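Local coordinates for protein ftsY (Mycoplasma mycoides, PDB 1ZU4) that is a receptor for the signal recognition particle, represented here by its NG domain, which joins a helical bundle to a P-loop NTPase fold, at residues A[246-251]-A[277-282]. Numbering follows the deposited sequence.
Sequences QAEEFS and KELLNI
The carboxylate of Glu-248 turns one face to the backbone at Leu-279 and Leu-280, with CD 3.7 Å from the carbonyl O of Leu-279 and OE1 3.6 Å from CA of Leu-280. Over the opposite face, near OE1, lies OG of Ser-251, whose hydroxyl turns back to its own last helical turn and donates to the main-chain O of Glu-248 at 2.7 Å. At OE1 a water donates one hydrogen to the carboxylate (2.8 Å from the water O) and the other to O of Leu-280, so that a single solvent molecule links an acidic side chain to the last turn of the neighbouring helix. This geometry follows from the torsions of Glu-248: CG stands anti to the backbone N (chi1 180°), and a bend at chi2 (67°) swings the carboxylate toward the water. The nearby carbonyl ends of helix 272-280 may make a negative charge there less comfortable, an effect the bridging water would partly offset.

The example belongs to the alpha/beta architecture of P-loop NTPases. Helices 241-250 and 272-280 follow strands 230-236 and 258-262, neighbours in the parallel part of the sheet, and thus represent successive beta-alpha units packed side by side.

Beneath the polar layer, the side chains of Leu-280 and Glu-248 run past one another, pointing opposite ways, and Leu-280 lays CD2 against CB of Ala-247 at 3.8 Å; Ala-247 itself rests on Leu-233 and Ile-235 of the sheet. Leu-279, reaching across with CD2 to CB of Glu-248 (3.8 Å), also touches Val-244 and Ile-245 one turn earlier. After Asn-281 leaves the helix with positive phi, the chain brings CD1 of Ile-282 to 4.3 Å from CB of Ser-251.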
ATOM      1  N   GLN A 246      -6.371   3.279 -11.799  1.00 19.41           N
ATOM      2  CA  GLN A 246      -7.563   2.646 -11.269  1.00 19.35           C
ATOM      3  C   GLN A 246      -7.748   2.965  -9.783  1.00 18.90           C
ATOM      4  O   GLN A 246      -8.887   3.190  -9.357  1.00 17.00           O
ATOM      5  CB  GLN A 246      -7.489   1.128 -11.464  1.00 20.10           C
ATOM      6  CG  GLN A 246      -7.624   0.724 -12.909  1.00 22.60           C
ATOM      7  CD  GLN A 246      -9.043   0.353 -13.239  1.00 27.10           C
ATOM      8  OE1 GLN A 246      -9.659  -0.414 -12.495  1.00 28.39           O
ATOM      9  NE2 GLN A 246      -9.577   0.874 -14.365  1.00 24.29           N
ATOM     10  N   ALA A 247      -6.646   2.982  -9.015  1.00 17.54           N
ATOM     11  CA  ALA A 247      -6.715   3.310  -7.592  1.00 17.59           C
ATOM     12  C   ALA A 247      -7.184   4.760  -7.418  1.00 17.72           C
ATOM     13  O   ALA A 247      -8.000   5.019  -6.570  1.00 16.39           O
ATOM     14  CB  ALA A 247      -5.385   3.096  -6.906  1.00 17.12           C
ATOM     15  N   GLU A 248      -6.718   5.687  -8.269  1.00 19.13           N
ATOM     16  CA  GLU A 248      -7.266   7.048  -8.239  1.00 19.36           C
ATOM     17  C   GLU A 248      -8.794   7.095  -8.471  1.00 19.56           C
ATOM     18  O   GLU A 248      -9.509   7.873  -7.846  1.00 18.15           O
ATOM     19  CB  GLU A 248      -6.531   7.982  -9.222  1.00 19.42           C
ATOM     20  CG  GLU A 248      -7.090   9.456  -9.230  1.00 19.28           C
ATOM     21  CD  GLU A 248      -6.852  10.251  -7.918  1.00 19.41           C
ATOM     22  OE1 GLU A 248      -6.431   9.684  -6.898  1.00 14.79           O
ATOM     23  OE2 GLU A 248      -7.150  11.487  -7.908  1.00 23.16           O
ATOM     24  N   GLU A 249      -9.296   6.274  -9.388  1.00 19.97           N
ATOM     25  CA  GLU A 249     -10.720   6.337  -9.685  1.00 19.99           C
ATOM     26  C   GLU A 249     -11.475   5.850  -8.461  1.00 20.30           C
ATOM     27  O   GLU A 249     -12.548   6.338  -8.150  1.00 18.74           O
ATOM     28  CB  GLU A 249     -11.070   5.524 -10.936  1.00 20.51           C
ATOM     29  CG  GLU A 249     -10.320   5.987 -12.240  1.00 20.69           C
ATOM     30  CD  GLU A 249     -10.640   5.107 -13.460  1.00 23.91           C
ATOM     31  OE1 GLU A 249     -11.810   4.667 -13.611  1.00 27.47           O
ATOM     32  OE2 GLU A 249      -9.731   4.889 -14.281  1.00 21.91           O
ATOM     33  N   PHE A 250     -10.911   4.876  -7.749  1.00 20.79           N
ATOM     34  CA  PHE A 250     -11.611   4.326  -6.594  1.00 21.56           C
ATOM     35  C   PHE A 250     -11.613   5.339  -5.454  1.00 21.93           C
ATOM     36  O   PHE A 250     -12.523   5.366  -4.658  1.00 20.50           O
ATOM     37  CB  PHE A 250     -10.975   3.014  -6.117  1.00 21.84           C
ATOM     38  CG  PHE A 250     -11.902   2.191  -5.277  1.00 21.56           C
ATOM     39  CD1 PHE A 250     -12.726   1.229  -5.869  1.00 22.65           C
ATOM     40  CD2 PHE A 250     -12.011   2.427  -3.919  1.00 22.59           C
ATOM     41  CE1 PHE A 250     -13.627   0.502  -5.111  1.00 26.46           C
ATOM     42  CE2 PHE A 250     -12.925   1.710  -3.156  1.00 25.05           C
ATOM     43  CZ  PHE A 250     -13.721   0.739  -3.738  1.00 22.36           C
ATOM     44  N   SER A 251     -10.556   6.146  -5.363  1.00 22.22           N
ATOM     45  CA  SER A 251     -10.486   7.166  -4.329  1.00 24.59           C
ATOM     46  C   SER A 251     -11.668   8.146  -4.324  1.00 25.29           C
ATOM     47  O   SER A 251     -11.756   8.943  -3.401  1.00 26.57           O
ATOM     48  CB  SER A 251      -9.132   7.910  -4.344  1.00 24.26           C
ATOM     49  OG  SER A 251      -9.078   8.906  -5.337  1.00 24.99           O
ATOM     50  N   LYS A 277       2.344   8.437  -5.015  1.00 15.68           N
ATOM     51  CA  LYS A 277       2.484   9.724  -4.345  1.00 15.84           C
ATOM     52  C   LYS A 277       2.008  10.870  -5.278  1.00 14.93           C
ATOM     53  O   LYS A 277       1.247  11.720  -4.844  1.00 13.93           O
ATOM     54  CB  LYS A 277       3.955   9.878  -3.937  1.00 16.30           C
ATOM     55  CG  LYS A 277       4.399  11.256  -3.533  1.00 16.86           C
ATOM     56  CD  LYS A 277       3.611  11.677  -2.305  1.00 23.04           C
ATOM     57  CE  LYS A 277       3.666  13.184  -2.133  1.00 25.60           C
ATOM     58  NZ  LYS A 277       5.006  13.770  -2.511  1.00 33.26           N
ATOM     59  N   GLU A 278       2.428  10.860  -6.548  1.00 13.32           N
ATOM     60  CA  GLU A 278       2.048  11.942  -7.488  1.00 15.46           C
ATOM     61  C   GLU A 278       0.555  11.908  -7.835  1.00 15.07           C
ATOM     62  O   GLU A 278      -0.142  12.903  -7.650  1.00 15.90           O
ATOM     63  CB  GLU A 278       2.880  11.882  -8.788  1.00 15.70           C
ATOM     64  CG  GLU A 278       2.522  12.949  -9.827  1.00 17.20           C
ATOM     65  CD  GLU A 278       2.858  14.336  -9.360  1.00 21.81           C
ATOM     66  OE1 GLU A 278       3.840  14.512  -8.606  1.00 23.59           O
ATOM     67  OE2 GLU A 278       2.096  15.240  -9.729  1.00 25.07           O
ATOM     68  N   LEU A 279       0.064  10.776  -8.333  1.00 13.30           N
ATOM     69  CA  LEU A 279      -1.302  10.732  -8.787  1.00 14.15           C
ATOM     70  C   LEU A 279      -2.347  10.788  -7.663  1.00 14.28           C
ATOM     71  O   LEU A 279      -3.323  11.478  -7.837  1.00 13.61           O
ATOM     72  CB  LEU A 279      -1.597   9.521  -9.688  1.00 13.15           C
ATOM     73  CG  LEU A 279      -2.804   9.764 -10.627  1.00 17.47           C
ATOM     74  CD1 LEU A 279      -2.414  10.766 -11.737  1.00 20.49           C
ATOM     75  CD2 LEU A 279      -3.361   8.477 -11.243  1.00 17.02           C
ATOM     76  N   LEU A 280      -2.152  10.051  -6.560  1.00 13.29           N
ATOM     77  CA  LEU A 280      -3.155   9.904  -5.490  1.00 15.05           C
ATOM     78  C   LEU A 280      -2.953  10.847  -4.364  1.00 15.22           C
ATOM     79  O   LEU A 280      -3.919  11.267  -3.786  1.00 16.53           O
ATOM     80  CB  LEU A 280      -3.202   8.459  -4.901  1.00 14.23           C
ATOM     81  CG  LEU A 280      -3.881   7.415  -5.840  1.00 18.20           C
ATOM     82  CD1 LEU A 280      -2.918   6.900  -6.868  1.00 15.02           C
ATOM     83  CD2 LEU A 280      -4.439   6.238  -5.042  1.00 20.43           C
ATOM     84  N   ASN A 281      -1.697  11.178  -4.071  1.00 15.94           N
ATOM     85  CA  ASN A 281      -1.319  11.997  -2.935  1.00 16.43           C
ATOM     86  C   ASN A 281      -1.842  11.415  -1.631  1.00 16.65           C
ATOM     87  O   ASN A 281      -2.378  12.156  -0.767  1.00 14.69           O
ATOM     88  CB  ASN A 281      -1.840  13.435  -3.103  1.00 17.96           C
ATOM     89  CG  ASN A 281      -1.155  14.392  -2.195  1.00 19.28           C
ATOM     90  OD1 ASN A 281      -0.020  14.145  -1.779  1.00 18.84           O
ATOM     91  ND2 ASN A 281      -1.848  15.486  -1.850  1.00 19.89           N
ATOM     92  N   ILE A 282      -1.746  10.088  -1.522  1.00 15.55           N
ATOM     93  CA  ILE A 282      -2.200   9.371  -0.336  1.00 15.93           C
ATOM     94  C   ILE A 282      -1.009   8.515   0.112  1.00 15.57           C
ATOM     95  O   ILE A 282      -0.368   7.918  -0.732  1.00 14.91           O
ATOM     96  CB  ILE A 282      -3.426   8.432  -0.623  1.00 16.11           C
ATOM     97  CG1 ILE A 282      -4.684   9.214  -1.002  1.00 14.33           C
ATOM     98  CG2 ILE A 282      -3.742   7.569   0.589  1.00 14.06           C
ATOM     99  CD1 ILE A 282      -5.703   8.404  -1.809  1.00 16.09           C
TER
HETATM  100  O   HOH W   1      -6.526  10.594  -4.206  1.00 19.75           O